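Nicotinate phosphoribosyltransferase (Vibrio cholerae, PDB 4HL7) probably catalyses the ATP-driven synthesis of nicotinate D-ribonucleotide from nicotinate and 5-phospho-alpha-D-ribose 1-diphosphate, a step in NAD biosynthesis. Local coordinates at residues Leu17-Tyr22 with Glu132-Ala137; Ser180-Gly185 with Trp209-Ser214; Val194-Leu199 with Arg220-Lys225; Lys319-Ser324 with Gly341-Ser346; Leu327-Ala332 with Thr351-Asp356. All coordinates share one frame; numbering follows the deposited sequence.

Interaction 1 of 5, residues Leu17-Tyr22 with Glu132-Ala137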
# COMPACT_ATOMS: atom_id res chain seq x y z
N LEU A 17 -8.55 -13.10 1.93
CA LEU A 17 -8.40 -12.00 2.91
C LEU A 17 -6.91 -11.65 3.19
O LEU A 17 -6.60 -10.63 3.87
CB LEU A 17 -9.09 -12.39 4.26
CG LEU A 17 -10.63 -12.50 4.19
CD1 LEU A 17 -11.15 -12.79 5.60
CD2 LEU A 17 -11.23 -11.20 3.65
N ASP A 18 -6.01 -12.49 2.66
CA ASP A 18 -4.57 -12.28 2.81
C ASP A 18 -4.06 -11.21 1.86
O ASP A 18 -3.33 -11.51 0.88
CB ASP A 18 -3.85 -13.61 2.53
CG ASP A 18 -2.36 -13.57 2.87
OD1 ASP A 18 -1.89 -12.61 3.52
OD2 ASP A 18 -1.66 -14.49 2.44
N LEU A 19 -4.46 -9.97 2.14
CA LEU A 19 -4.19 -8.82 1.31
C LEU A 19 -4.45 -7.57 2.12
O LEU A 19 -5.01 -7.69 3.25
CB LEU A 19 -5.07 -8.83 0.01
CG LEU A 19 -6.53 -9.32 0.07
CD1 LEU A 19 -7.42 -8.39 0.88
CD2 LEU A 19 -7.05 -9.42 -1.38
N ASP A 20 -4.08 -6.39 1.58
CA ASP A 20 -4.37 -5.13 2.34
C ASP A 20 -5.86 -4.88 2.33
O ASP A 20 -6.48 -4.89 1.27
CB ASP A 20 -3.63 -3.96 1.70
CG ASP A 20 -2.10 -3.98 1.98
OD1 ASP A 20 -1.65 -4.69 2.93
OD2 ASP A 20 -1.39 -3.25 1.26
N ALA A 21 -6.41 -4.56 3.50
CA ALA A 21 -7.83 -4.41 3.69
C ALA A 21 -8.37 -3.34 2.79
O ALA A 21 -9.53 -3.45 2.33
CB ALA A 21 -8.08 -4.05 5.15
N TYR A 22 -7.58 -2.29 2.54
CA TYR A 22 -8.11 -1.18 1.72
C TYR A 22 -8.43 -1.62 0.27
O TYR A 22 -9.13 -0.91 -0.41
CB TYR A 22 -7.14 0.02 1.68
CG TYR A 22 -6.01 -0.13 0.61
CD1 TYR A 22 -4.75 -0.58 0.96
CD2 TYR A 22 -6.25 0.15 -0.76
CE1 TYR A 22 -3.73 -0.73 0.01
CE2 TYR A 22 -5.25 -0.01 -1.72
CZ TYR A 22 -3.98 -0.46 -1.33
OH TYR A 22 -2.98 -0.62 -2.28
N GLU A 132 -3.26 -6.66 -6.85
CA GLU A 132 -2.01 -5.96 -6.52
C GLU A 132 -1.18 -6.60 -5.42
O GLU A 132 0.01 -6.93 -5.67
CB GLU A 132 -2.31 -4.47 -6.14
CG GLU A 132 -1.10 -3.72 -5.62
CD GLU A 132 -1.41 -2.26 -5.34
OE1 GLU A 132 -2.45 -1.78 -5.82
OE2 GLU A 132 -0.55 -1.59 -4.71
N THR A 133 -1.73 -6.73 -4.21
CA THR A 133 -0.88 -7.22 -3.09
C THR A 133 -0.67 -8.71 -3.19
O THR A 133 0.26 -9.21 -2.60
CB THR A 133 -1.32 -6.81 -1.64
OG1 THR A 133 -2.46 -7.53 -1.21
CG2 THR A 133 -1.52 -5.26 -1.56
N LEU A 134 -1.63 -9.43 -3.81
CA LEU A 134 -1.46 -10.88 -3.98
C LEU A 134 -0.29 -11.14 -4.92
O LEU A 134 0.54 -12.02 -4.67
CB LEU A 134 -2.73 -11.54 -4.55
CG LEU A 134 -3.99 -11.31 -3.72
CD1 LEU A 134 -5.25 -11.81 -4.46
CD2 LEU A 134 -3.84 -11.92 -2.33
N VAL A 135 -0.26 -10.40 -6.03
CA VAL A 135 0.82 -10.57 -7.00
C VAL A 135 2.14 -10.13 -6.36
O VAL A 135 3.13 -10.82 -6.49
CB VAL A 135 0.54 -9.82 -8.35
CG1 VAL A 135 1.77 -9.90 -9.28
CG2 VAL A 135 -0.70 -10.40 -9.05
N MSE A 136 2.15 -9.02 -5.64
CA MSE A 136 3.45 -8.55 -5.02
C MSE A 136 3.94 -9.55 -4.04
O MSE A 136 5.11 -9.88 -4.07
CB MSE A 136 3.26 -7.14 -4.42
CG MSE A 136 3.08 -6.20 -5.57
SE MSE A 136 2.65 -4.42 -4.79
CE MSE A 136 4.44 -4.02 -4.06
N ALA A 137 3.02 -10.15 -3.24
CA ALA A 137 3.39 -11.15 -2.19
C ALA A 137 3.92 -12.43 -2.78
O ALA A 137 4.84 -13.08 -2.22
CB ALA A 137 2.23 -11.44 -1.24
O HOH W 1 -1.62 -9.84 -0.51
O HOH W 2 -3.38 0.48 -4.70
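Thr133, on helix 131-147, meets the 17-22 segment with every branch of its side chain. CB points at the segment. OG1 sits between the backbone N and the carbonyl carbon (chi1 74°), which brings it 3.2 Å from Leu19 CB and lets it accept a weak bond from Asp20 N at 3.4 Å. The same hydroxyl lies 2.6 Å from a water that donates to Asp18 O, at the centre of an inverse gamma turn. The other branch, CG2, packs 3.5 Å from Asp20 OD2. Beside it on the helix, Leu134 CD2 comes within 3.3 Å of Asp18 O and 4.1 Å of Leu19 CB. At the far end a second water joins Tyr22 OH to Glu132 OE1. The acids are answered elsewhere: Arg187 pairs with Asp20 and Glu132 and bonds Tyr22 OH, Lys23 pairs with Glu132, and Arg189 with Asp18. This buried junction is thus joined by direct packing, one weak bond and two waters, while the arginines and Lys23 would be expected to offset its negative charge.

Interaction 2 of 5, residues Ser180-Gly185 with Trp209-Ser214; sequences SLTEMG and WVLGTS
Glu183 OE1 is gripped twice: Thr213 OG1 donates to it over 2.7 Å, meeting it nearly along its C-O axis, and a water donates to it while also donating to Ser214 OG, which is bonded to Asp20 OD1 as well. The side chain leaves the strand with CG anti to the backbone N (chi1 -171°) and bends at chi2, -83°, which turns the carboxylate along the chain beside Thr213. Its other oxygen, OE2, receives Gly185 N at 2.8 Å from above the carboxylate plane and is also bonded by Gln195 NE2, so both carboxylate oxygens are held. Beneath it the two strands run parallel. Glu183 N donates to Gly212 O at 3.0 Å and Ser214 N to Glu183 O at 2.9 Å; earlier, Leu181 N reaches Trp209 O and Leu211 N reaches Leu181 O. Between these pairs a beta bulge shifts the register by one residue, and the buried Gly212 N is left without a partner in the model. Leu211, at the bulge, lays CD2 3.5 Å from Thr182 OG1, whose polar partner is Ser346 OG. Strand 210-213 ends the parallel sheet within the chain, strand 181-183 lies between it and strand 344-349, and helix 192-205 makes the beta-alpha-beta crossover, placing Leu199 against both Glu183 and Thr213.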
# COMPACT_ATOMS: atom_id res chain seq x y z
N SER A 180 2.81 4.34 18.22
CA SER A 180 1.68 3.51 17.74
C SER A 180 2.10 2.89 16.39
O SER A 180 2.64 3.60 15.53
CB SER A 180 0.51 4.42 17.44
OG SER A 180 -0.54 3.62 16.94
N LEU A 181 1.86 1.59 16.21
CA LEU A 181 2.39 0.86 15.05
C LEU A 181 1.21 0.26 14.28
O LEU A 181 0.31 -0.37 14.87
CB LEU A 181 3.34 -0.27 15.56
CG LEU A 181 4.05 -1.11 14.51
CD1 LEU A 181 4.84 -0.22 13.55
CD2 LEU A 181 5.03 -2.09 15.15
N THR A 182 1.16 0.51 12.97
CA THR A 182 0.19 -0.18 12.13
C THR A 182 0.97 -1.09 11.18
O THR A 182 1.82 -0.61 10.40
CB THR A 182 -0.63 0.80 11.31
OG1 THR A 182 -1.36 1.68 12.20
CG2 THR A 182 -1.68 0.02 10.49
N GLU A 183 0.76 -2.38 11.27
CA GLU A 183 1.56 -3.27 10.43
C GLU A 183 1.04 -3.23 8.99
O GLU A 183 -0.13 -3.36 8.77
CB GLU A 183 1.51 -4.67 11.02
CG GLU A 183 2.48 -5.62 10.36
CD GLU A 183 1.94 -6.26 9.04
OE1 GLU A 183 0.70 -6.35 8.82
OE2 GLU A 183 2.78 -6.65 8.21
N MSE A 184 1.93 -3.08 8.01
CA MSE A 184 1.51 -2.88 6.62
C MSE A 184 2.50 -3.59 5.74
O MSE A 184 2.80 -3.12 4.65
CB MSE A 184 1.42 -1.39 6.19
CG MSE A 184 0.30 -0.64 6.85
SE MSE A 184 0.37 1.20 6.03
CE MSE A 184 -1.06 1.73 7.16
N GLY A 185 3.03 -4.70 6.19
CA GLY A 185 4.04 -5.38 5.39
C GLY A 185 3.61 -6.57 4.59
O GLY A 185 4.41 -7.45 4.31
N TRP A 209 1.04 -1.07 21.93
CA TRP A 209 1.40 -0.15 20.88
C TRP A 209 0.96 -0.54 19.49
O TRP A 209 1.20 0.21 18.57
CB TRP A 209 2.88 0.11 20.86
CG TRP A 209 3.37 0.69 22.15
CD1 TRP A 209 2.72 1.63 22.96
CD2 TRP A 209 4.64 0.43 22.79
NE1 TRP A 209 3.50 1.91 24.06
CE2 TRP A 209 4.67 1.25 23.99
CE3 TRP A 209 5.74 -0.37 22.49
CZ2 TRP A 209 5.74 1.21 24.88
CZ3 TRP A 209 6.84 -0.37 23.37
CH2 TRP A 209 6.83 0.40 24.53
N VAL A 210 0.27 -1.65 19.33
CA VAL A 210 -0.14 -2.08 17.99
C VAL A 210 -1.56 -1.55 17.72
O VAL A 210 -2.51 -1.97 18.37
CB VAL A 210 -0.06 -3.64 17.88
CG1 VAL A 210 -0.73 -4.13 16.59
CG2 VAL A 210 1.39 -4.12 17.99
N LEU A 211 -1.70 -0.58 16.80
CA LEU A 211 -3.03 -0.06 16.44
C LEU A 211 -3.80 -1.12 15.66
O LEU A 211 -5.00 -1.35 15.91
CB LEU A 211 -2.91 1.25 15.66
CG LEU A 211 -4.20 1.84 15.12
CD1 LEU A 211 -5.05 2.23 16.35
CD2 LEU A 211 -3.86 3.00 14.18
N GLY A 212 -3.09 -1.85 14.80
CA GLY A 212 -3.71 -2.96 14.04
C GLY A 212 -2.81 -3.37 12.87
O GLY A 212 -1.60 -3.12 12.88
N THR A 213 -3.41 -3.99 11.87
CA THR A 213 -2.67 -4.48 10.68
C THR A 213 -3.52 -4.23 9.47
O THR A 213 -4.75 -4.22 9.57
CB THR A 213 -2.37 -6.00 10.80
OG1 THR A 213 -1.84 -6.46 9.57
CG2 THR A 213 -3.64 -6.81 11.11
N SER A 214 -2.89 -3.96 8.32
CA SER A 214 -3.68 -3.82 7.10
C SER A 214 -4.16 -5.17 6.54
O SER A 214 -5.02 -5.18 5.69
CB SER A 214 -2.88 -3.08 6.01
OG SER A 214 -1.75 -3.88 5.71
O HOH W 3 -0.09 -5.93 6.15

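Interaction 3 of 5, residues Val194-Leu199 with Arg220-Lys225; sequences VQRDVL and REFDLK
A salt-bridge network of Arg196, Asp197 and Glu221 borders this contact between helix 192-205 and the end of helix 216-222. Arg196 is the shared cation: its NE points almost straight at Glu221 OE2, a weak bond at 3.4 Å, while NH2 donates to Asp197 OD1 at 3.0 Å. Both acids lie at the guanidinium edge, near its plane. A bend at chi2 (-98°) brings the group to the edge of the Phe222 ring, whose CZ lies over one guanidinium face, 3.7 Å from Arg196 NE; the two planes are 49° apart. Phe222 CZ is also 3.5 Å from Arg196 O, and Glu221 CG covers the ring's centre from one face. Farther inward the contact turns apolar, with Leu199 CB 3.9 Å from Phe222 CE2 and Leu199 CD2 at a looser 4.4 Å from Leu224 CD1. Lys203 NZ bonds Phe222 O. Beyond Phe222, Asp223 adopts positive phi with two bonds back into the last turn: a Schellman motif at the C-terminal end of the helix, from which the chain continues through Leu224.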
# COMPACT_ATOMS: atom_id res chain seq x y z
N VAL A 194 6.73 -15.76 7.53
CA VAL A 194 7.47 -14.74 8.25
C VAL A 194 6.57 -13.62 8.71
O VAL A 194 6.69 -13.17 9.87
CB VAL A 194 8.65 -14.14 7.44
CG1 VAL A 194 9.16 -12.87 8.13
CG2 VAL A 194 9.75 -15.18 7.30
N GLN A 195 5.64 -13.17 7.86
CA GLN A 195 4.70 -12.13 8.31
C GLN A 195 3.88 -12.65 9.47
O GLN A 195 3.57 -11.90 10.42
CB GLN A 195 3.74 -11.69 7.21
CG GLN A 195 2.82 -10.51 7.63
CD GLN A 195 1.91 -10.04 6.52
OE1 GLN A 195 1.70 -10.76 5.55
NE2 GLN A 195 1.38 -8.81 6.64
N ARG A 196 3.42 -13.90 9.34
CA ARG A 196 2.59 -14.51 10.39
C ARG A 196 3.32 -14.45 11.75
O ARG A 196 2.77 -13.96 12.74
CB ARG A 196 2.19 -15.94 10.03
CG ARG A 196 1.21 -16.58 11.03
CD ARG A 196 1.97 -17.46 12.03
NE ARG A 196 1.18 -17.67 13.24
CZ ARG A 196 1.71 -17.84 14.45
NH1 ARG A 196 0.91 -18.02 15.50
NH2 ARG A 196 3.03 -17.81 14.63
N ASP A 197 4.57 -14.89 11.77
CA ASP A 197 5.37 -14.93 13.02
C ASP A 197 5.67 -13.52 13.54
O ASP A 197 5.75 -13.30 14.75
CB ASP A 197 6.69 -15.61 12.76
CG ASP A 197 6.56 -17.11 12.60
OD1 ASP A 197 5.50 -17.66 12.94
OD2 ASP A 197 7.50 -17.72 12.06
N VAL A 198 5.92 -12.60 12.62
CA VAL A 198 6.17 -11.22 12.97
C VAL A 198 4.98 -10.60 13.67
O VAL A 198 5.13 -9.98 14.73
CB VAL A 198 6.62 -10.38 11.73
CG1 VAL A 198 6.46 -8.88 12.01
CG2 VAL A 198 8.06 -10.79 11.36
N LEU A 199 3.79 -10.83 13.14
CA LEU A 199 2.61 -10.31 13.78
C LEU A 199 2.37 -10.98 15.16
O LEU A 199 2.04 -10.30 16.13
CB LEU A 199 1.36 -10.44 12.83
CG LEU A 199 1.31 -9.36 11.73
CD1 LEU A 199 0.26 -9.74 10.70
CD2 LEU A 199 0.88 -8.07 12.40
N ARG A 220 -7.95 -11.18 11.38
CA ARG A 220 -8.72 -12.33 11.88
C ARG A 220 -7.94 -13.25 12.78
O ARG A 220 -8.40 -13.54 13.89
CB ARG A 220 -9.39 -13.12 10.76
CG ARG A 220 -10.24 -14.31 11.24
CD ARG A 220 -11.00 -14.99 10.08
NE ARG A 220 -10.10 -15.40 9.00
CZ ARG A 220 -10.48 -15.80 7.79
NH1 ARG A 220 -11.78 -15.88 7.48
NH2 ARG A 220 -9.55 -16.13 6.88
N GLU A 221 -6.82 -13.75 12.30
CA GLU A 221 -6.09 -14.79 13.00
C GLU A 221 -5.71 -14.33 14.40
O GLU A 221 -5.71 -15.13 15.39
CB GLU A 221 -4.84 -15.17 12.22
CG GLU A 221 -3.91 -16.05 13.03
CD GLU A 221 -2.94 -16.85 12.18
OE1 GLU A 221 -2.97 -16.73 10.95
OE2 GLU A 221 -2.15 -17.62 12.76
N PHE A 222 -5.34 -13.05 14.51
CA PHE A 222 -4.78 -12.55 15.79
C PHE A 222 -5.73 -11.62 16.54
O PHE A 222 -5.32 -11.01 17.52
CB PHE A 222 -3.43 -11.84 15.51
CG PHE A 222 -2.38 -12.75 15.02
CD1 PHE A 222 -1.84 -13.72 15.86
CD2 PHE A 222 -1.93 -12.67 13.70
CE1 PHE A 222 -0.88 -14.60 15.41
CE2 PHE A 222 -0.95 -13.52 13.25
CZ PHE A 222 -0.41 -14.49 14.10
N ASP A 223 -6.96 -11.44 16.04
CA ASP A 223 -7.94 -10.55 16.66
C ASP A 223 -7.35 -9.17 16.81
O ASP A 223 -7.32 -8.58 17.92
CB ASP A 223 -8.43 -11.11 18.02
CG ASP A 223 -9.57 -10.27 18.63
OD1 ASP A 223 -10.43 -9.72 17.87
OD2 ASP A 223 -9.58 -10.10 19.85
N LEU A 224 -6.83 -8.65 15.70
CA LEU A 224 -6.30 -7.32 15.65
C LEU A 224 -7.23 -6.52 14.79
O LEU A 224 -7.93 -7.09 13.94
CB LEU A 224 -4.89 -7.31 15.02
CG LEU A 224 -3.87 -8.04 15.88
CD1 LEU A 224 -2.59 -8.20 15.09
CD2 LEU A 224 -3.61 -7.24 17.16
N LYS A 225 -7.22 -5.22 14.99
CA LYS A 225 -8.06 -4.31 14.24
C LYS A 225 -7.51 -4.19 12.79
O LYS A 225 -6.33 -3.92 12.62
CB LYS A 225 -8.06 -2.95 14.95
CG LYS A 225 -8.94 -1.90 14.30

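Interaction 4 of 5, residues Lys319-Ser324 with Gly341-Ser346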
# COMPACT_ATOMS: atom_id res chain seq x y z
N LYS A 319 -7.43 14.49 15.07
CA LYS A 319 -7.18 13.86 13.76
C LYS A 319 -5.96 12.97 13.83
O LYS A 319 -5.13 13.10 14.71
CB LYS A 319 -7.01 14.92 12.69
CG LYS A 319 -8.24 15.83 12.59
CD LYS A 319 -9.48 15.00 12.18
CE LYS A 319 -10.73 15.90 12.02
NZ LYS A 319 -11.96 15.03 11.86
N LEU A 320 -5.82 12.10 12.83
CA LEU A 320 -4.78 11.09 12.88
C LEU A 320 -3.83 11.26 11.69
O LEU A 320 -4.28 11.37 10.55
CB LEU A 320 -5.40 9.67 12.80
CG LEU A 320 -4.42 8.48 12.68
CD1 LEU A 320 -3.56 8.40 13.95
CD2 LEU A 320 -5.22 7.17 12.54
N PHE A 321 -2.53 11.27 11.94
CA PHE A 321 -1.54 11.21 10.84
C PHE A 321 -0.97 9.81 10.80
O PHE A 321 -0.51 9.33 11.82
CB PHE A 321 -0.33 12.08 11.19
CG PHE A 321 -0.56 13.56 11.07
CD1 PHE A 321 -1.71 14.05 10.42
CD2 PHE A 321 0.42 14.47 11.55
CE1 PHE A 321 -1.90 15.42 10.25
CE2 PHE A 321 0.19 15.87 11.39
CZ PHE A 321 -0.94 16.30 10.77
N ILE A 322 -1.04 9.15 9.65
CA ILE A 322 -0.32 7.86 9.47
C ILE A 322 0.91 8.19 8.64
O ILE A 322 0.78 8.70 7.51
CB ILE A 322 -1.17 6.82 8.69
CG1 ILE A 322 -2.49 6.60 9.43
CG2 ILE A 322 -0.36 5.51 8.52
CD1 ILE A 322 -3.10 5.21 9.31
N PHE A 323 2.09 7.96 9.22
CA PHE A 323 3.37 8.11 8.50
C PHE A 323 3.72 6.73 7.90
O PHE A 323 3.66 5.75 8.61
CB PHE A 323 4.44 8.54 9.50
CG PHE A 323 4.22 9.90 10.04
CD1 PHE A 323 4.60 11.01 9.30
CD2 PHE A 323 3.59 10.07 11.27
CE1 PHE A 323 4.38 12.31 9.80
CE2 PHE A 323 3.37 11.39 11.78
CZ PHE A 323 3.76 12.48 11.01
N SER A 324 4.03 6.68 6.62
CA SER A 324 4.27 5.39 5.94
C SER A 324 5.45 5.38 4.96
O SER A 324 5.59 4.42 4.18
CB SER A 324 3.00 4.96 5.18
OG SER A 324 2.72 5.85 4.07
N GLY A 341 1.61 15.68 21.67
CA GLY A 341 0.67 16.71 22.13
C GLY A 341 -0.02 17.52 21.04
O GLY A 341 -0.89 18.32 21.33
N ARG A 342 0.34 17.31 19.77
CA ARG A 342 -0.13 18.18 18.73
C ARG A 342 -1.15 17.49 17.78
O ARG A 342 -1.89 18.18 17.11
CB ARG A 342 1.05 18.71 17.89
CG ARG A 342 2.14 19.43 18.72
CD ARG A 342 3.36 19.60 17.81
NE ARG A 342 3.05 20.58 16.80
CZ ARG A 342 3.75 20.73 15.66
NH1 ARG A 342 4.81 20.01 15.43
NH2 ARG A 342 3.40 21.65 14.77
N VAL A 343 -1.13 16.17 17.71
CA VAL A 343 -1.93 15.46 16.69
C VAL A 343 -1.83 14.01 17.04
O VAL A 343 -0.90 13.62 17.75
CB VAL A 343 -1.38 15.74 15.26
CG1 VAL A 343 0.09 15.24 15.06
CG2 VAL A 343 -2.34 15.16 14.19
N LYS A 344 -2.81 13.18 16.65
CA LYS A 344 -2.68 11.75 16.92
C LYS A 344 -1.83 11.16 15.81
O LYS A 344 -1.90 11.64 14.70
CB LYS A 344 -4.04 11.07 16.90
CG LYS A 344 -4.95 11.42 18.07
CD LYS A 344 -6.31 10.69 17.99
CE LYS A 344 -7.02 11.01 16.67
NZ LYS A 344 -8.44 10.47 16.60
N ILE A 345 -1.02 10.13 16.13
CA ILE A 345 -0.19 9.55 15.12
C ILE A 345 -0.13 8.02 15.19
O ILE A 345 -0.35 7.38 16.24
CB ILE A 345 1.27 10.10 15.22
CG1 ILE A 345 1.96 9.54 16.49
CG2 ILE A 345 1.27 11.59 15.15
CD1 ILE A 345 3.37 10.12 16.71
N SER A 346 0.21 7.44 14.04
CA SER A 346 0.58 6.05 14.00
C SER A 346 1.57 5.85 12.84
O SER A 346 1.60 6.66 11.88
CB SER A 346 -0.65 5.15 13.79
OG SER A 346 -0.29 3.78 14.05
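Phe321 and Val343 make the closest side-chain fit between these parallel segments. Val343 CG2 stands 3.6 Å above the centre of the Phe321 ring, only 3° off its normal, a CH-pi contact, while CG1 touches the ring at CD2, also 3.6 Å away. The valine reaches both places because CG2 is anti to its backbone N, leaving CG1 wedged between N and the carbonyl carbon (chi1 62°). Ile345 CG2 continues this face, meeting the edge of the Phe323 ring 4.0 Å from CE2. On the opposite face, with Ser346, Leu320 CD1 leans over the neighbouring backbone, 3.7 Å from Ile345 C. The next shell is the backbone that fixes these positions. Lys344 N donates to Lys319 O, Phe321 N to Lys344 O at 2.9 Å, Ser346 N to Phe321 O, and Phe323 N to Ser346 O at 3.0 Å, alternating from one strand to the other as parallel pairing requires. Farther out, Trp301 meets both phenylalanine rings, Met305 packs on Phe321, and Leu335 and Phe339 of helix 329-339 touch Phe323 and Ile345. Ser346 OG is bonded to Ser180 OG and Thr182 OG1. Strand 320-323, helix 329-339 and strand 344-349 form a beta-alpha-beta unit, the repeating design of a TIM-barrel-like domain, consistent with the clan of this family.

Interaction 5 of 5, residues Leu327-Ala332 with Thr351-Asp356; sequences LDFDQA and TFLTND. With SO4 (sulfate ion), chain C.
Phe352 packs its face on Asp328 and its edge on Phe329, and here the packing is tight. Asp328 CA lies 3.7 Å from the centroid of the Phe352 ring, 8° off its normal, a CH-pi contact over the face; Asp328 CB is nearer still to single ring atoms, 3.4 Å from CE2. Meanwhile the ring's edge makes a T-shaped pair with Phe329, with planes at 73° and CE1 over the centre of the Phe329 face. Phe352 gets there with CG anti to its backbone N (chi1 172°), which throws the ring out from helix 351-354 toward the start of helix 329-339. Leu353 CD2 adds a looser touch, 4.0 Å from Phe329 CZ, and Lys163 makes a cation-pi contact with Phe352. The other side is polar and hydrated. A water donates to Leu327 O and to sulfate O1 and accepts from Phe352 N at 3.0 Å, so it spans the two segments and the ion. Thr351 holds sulfate O2 with both N, at 3.0 Å, and OG1, and Gly350 N is a further donor. Asp328 meanwhile caps helix 329-339, its OD2 accepting from Gln331 N at 2.8 Å. The sulfate probably came from the crystallisation liquor, but donors gathered at the start of helix 351-354 form a small anion site, where the N-terminal end of this short helix may add modestly to the attraction.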
# COMPACT_ATOMS: atom_id res chain seq x y z
N LEU A 327 9.66 3.71 6.84
CA LEU A 327 10.10 3.94 8.24
C LEU A 327 10.89 2.82 8.84
O LEU A 327 10.73 1.67 8.46
CB LEU A 327 8.85 4.16 9.12
CG LEU A 327 8.23 5.51 8.70
CD1 LEU A 327 6.80 5.56 9.21
CD2 LEU A 327 9.01 6.74 9.22
N ASP A 328 11.64 3.15 9.88
CA ASP A 328 12.18 2.20 10.83
C ASP A 328 11.87 2.80 12.22
O ASP A 328 11.28 3.91 12.31
CB ASP A 328 13.71 2.04 10.66
CG ASP A 328 14.44 3.38 10.60
OD1 ASP A 328 15.23 3.55 9.61
OD2 ASP A 328 14.27 4.27 11.54
N PHE A 329 12.24 2.09 13.28
CA PHE A 329 11.73 2.52 14.62
C PHE A 329 12.40 3.81 15.07
O PHE A 329 11.77 4.63 15.74
CB PHE A 329 11.96 1.45 15.71
CG PHE A 329 11.06 0.23 15.62
CD1 PHE A 329 9.77 0.29 15.09
CD2 PHE A 329 11.49 -0.99 16.18
CE1 PHE A 329 8.96 -0.86 15.05
CE2 PHE A 329 10.68 -2.15 16.18
CZ PHE A 329 9.41 -2.08 15.61
N ASP A 330 13.69 4.00 14.71
CA ASP A 330 14.33 5.23 15.12
C ASP A 330 13.74 6.46 14.44
O ASP A 330 13.60 7.53 15.04
CB ASP A 330 15.87 5.14 15.00
CG ASP A 330 16.43 4.17 16.02
OD1 ASP A 330 16.23 4.42 17.23
OD2 ASP A 330 16.98 3.13 15.63
N GLN A 331 13.39 6.33 13.18
CA GLN A 331 12.62 7.41 12.52
C GLN A 331 11.24 7.67 13.23
O GLN A 331 10.80 8.82 13.43
CB GLN A 331 12.37 7.02 11.07
CG GLN A 331 13.56 7.13 10.10
CD GLN A 331 13.11 6.78 8.65
OE1 GLN A 331 12.28 7.47 8.07
NE2 GLN A 331 13.65 5.71 8.09
N ALA A 332 10.60 6.60 13.63
CA ALA A 332 9.26 6.70 14.22
C ALA A 332 9.38 7.44 15.56
O ALA A 332 8.62 8.39 15.82
CB ALA A 332 8.66 5.33 14.39
N THR A 351 8.21 -3.13 4.97
CA THR A 351 9.45 -3.84 4.78
C THR A 351 10.26 -4.03 6.06
O THR A 351 10.75 -5.11 6.32
CB THR A 351 10.30 -3.06 3.71
OG1 THR A 351 9.48 -2.91 2.52
CG2 THR A 351 11.48 -3.78 3.35
N PHE A 352 10.39 -2.96 6.85
CA PHE A 352 11.22 -2.99 8.07
C PHE A 352 10.70 -4.04 9.02
O PHE A 352 11.48 -4.63 9.78
CB PHE A 352 11.21 -1.62 8.72
CG PHE A 352 11.87 -1.56 10.06
CD1 PHE A 352 11.12 -1.66 11.22
CD2 PHE A 352 13.26 -1.34 10.18
CE1 PHE A 352 11.71 -1.54 12.47
CE2 PHE A 352 13.85 -1.23 11.44
CZ PHE A 352 13.06 -1.31 12.58
N LEU A 353 9.40 -4.32 8.97
CA LEU A 353 8.82 -5.38 9.81
C LEU A 353 8.92 -6.79 9.20
O LEU A 353 9.39 -7.71 9.89
CB LEU A 353 7.33 -5.10 10.21
CG LEU A 353 7.10 -3.90 11.16
CD1 LEU A 353 5.61 -3.67 11.36
CD2 LEU A 353 7.83 -4.13 12.50
N THR A 354 8.43 -6.95 7.95
CA THR A 354 8.19 -8.30 7.36
C THR A 354 9.23 -8.76 6.36
O THR A 354 9.12 -9.88 5.79
CB THR A 354 6.80 -8.36 6.68
OG1 THR A 354 6.75 -7.43 5.60
CG2 THR A 354 5.68 -8.08 7.69
N ASN A 355 10.27 -7.95 6.14
CA ASN A 355 11.32 -8.37 5.22
C ASN A 355 12.66 -7.73 5.54
O ASN A 355 13.25 -7.03 4.72
CB ASN A 355 10.89 -8.00 3.79
CG ASN A 355 11.56 -8.89 2.74
OD1 ASN A 355 12.55 -9.55 3.01
ND2 ASN A 355 11.02 -8.89 1.55
N ASP A 356 13.14 -8.02 6.73
CA ASP A 356 14.38 -7.43 7.21
C ASP A 356 15.22 -8.56 7.83
O ASP A 356 14.81 -9.18 8.82
CB ASP A 356 14.10 -6.33 8.24
CG ASP A 356 15.41 -5.67 8.76
OD1 ASP A 356 15.37 -4.73 9.61
OD2 ASP A 356 16.48 -6.09 8.26
S SO4 C . 7.47 0.35 3.70
O1 SO4 C . 7.53 0.47 5.20
O2 SO4 C . 7.06 -1.02 3.18
O3 SO4 C . 6.66 1.47 3.18
O4 SO4 C . 8.83 0.41 3.08
O HOH W 4 9.94 -0.02 6.25

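Overall arrangement
Interaction 2 is the hub of the set. It meets interaction 1 where Ala21 N lies 2.7 Å from Ser214 O, a probable hydrogen bond joining the N-terminal family region to the barrel-like one. Interaction 3 alternates with it along the chain, their centres about 10 Å apart, and Thr213 N probably bonds Lys225 O. Across the sheet, Ser180 OG and Ser346 OG, 2.9 Å apart, tie it to interaction 4, while Gly185 O and Thr354 OG1 tie it to interaction 5. Helix 329-339, whose start takes part in interaction 5, connects the two strands of interaction 4; the centres of these two contacts are about 17 Å apart. The sulfate belongs to interaction 5 alone among these contacts.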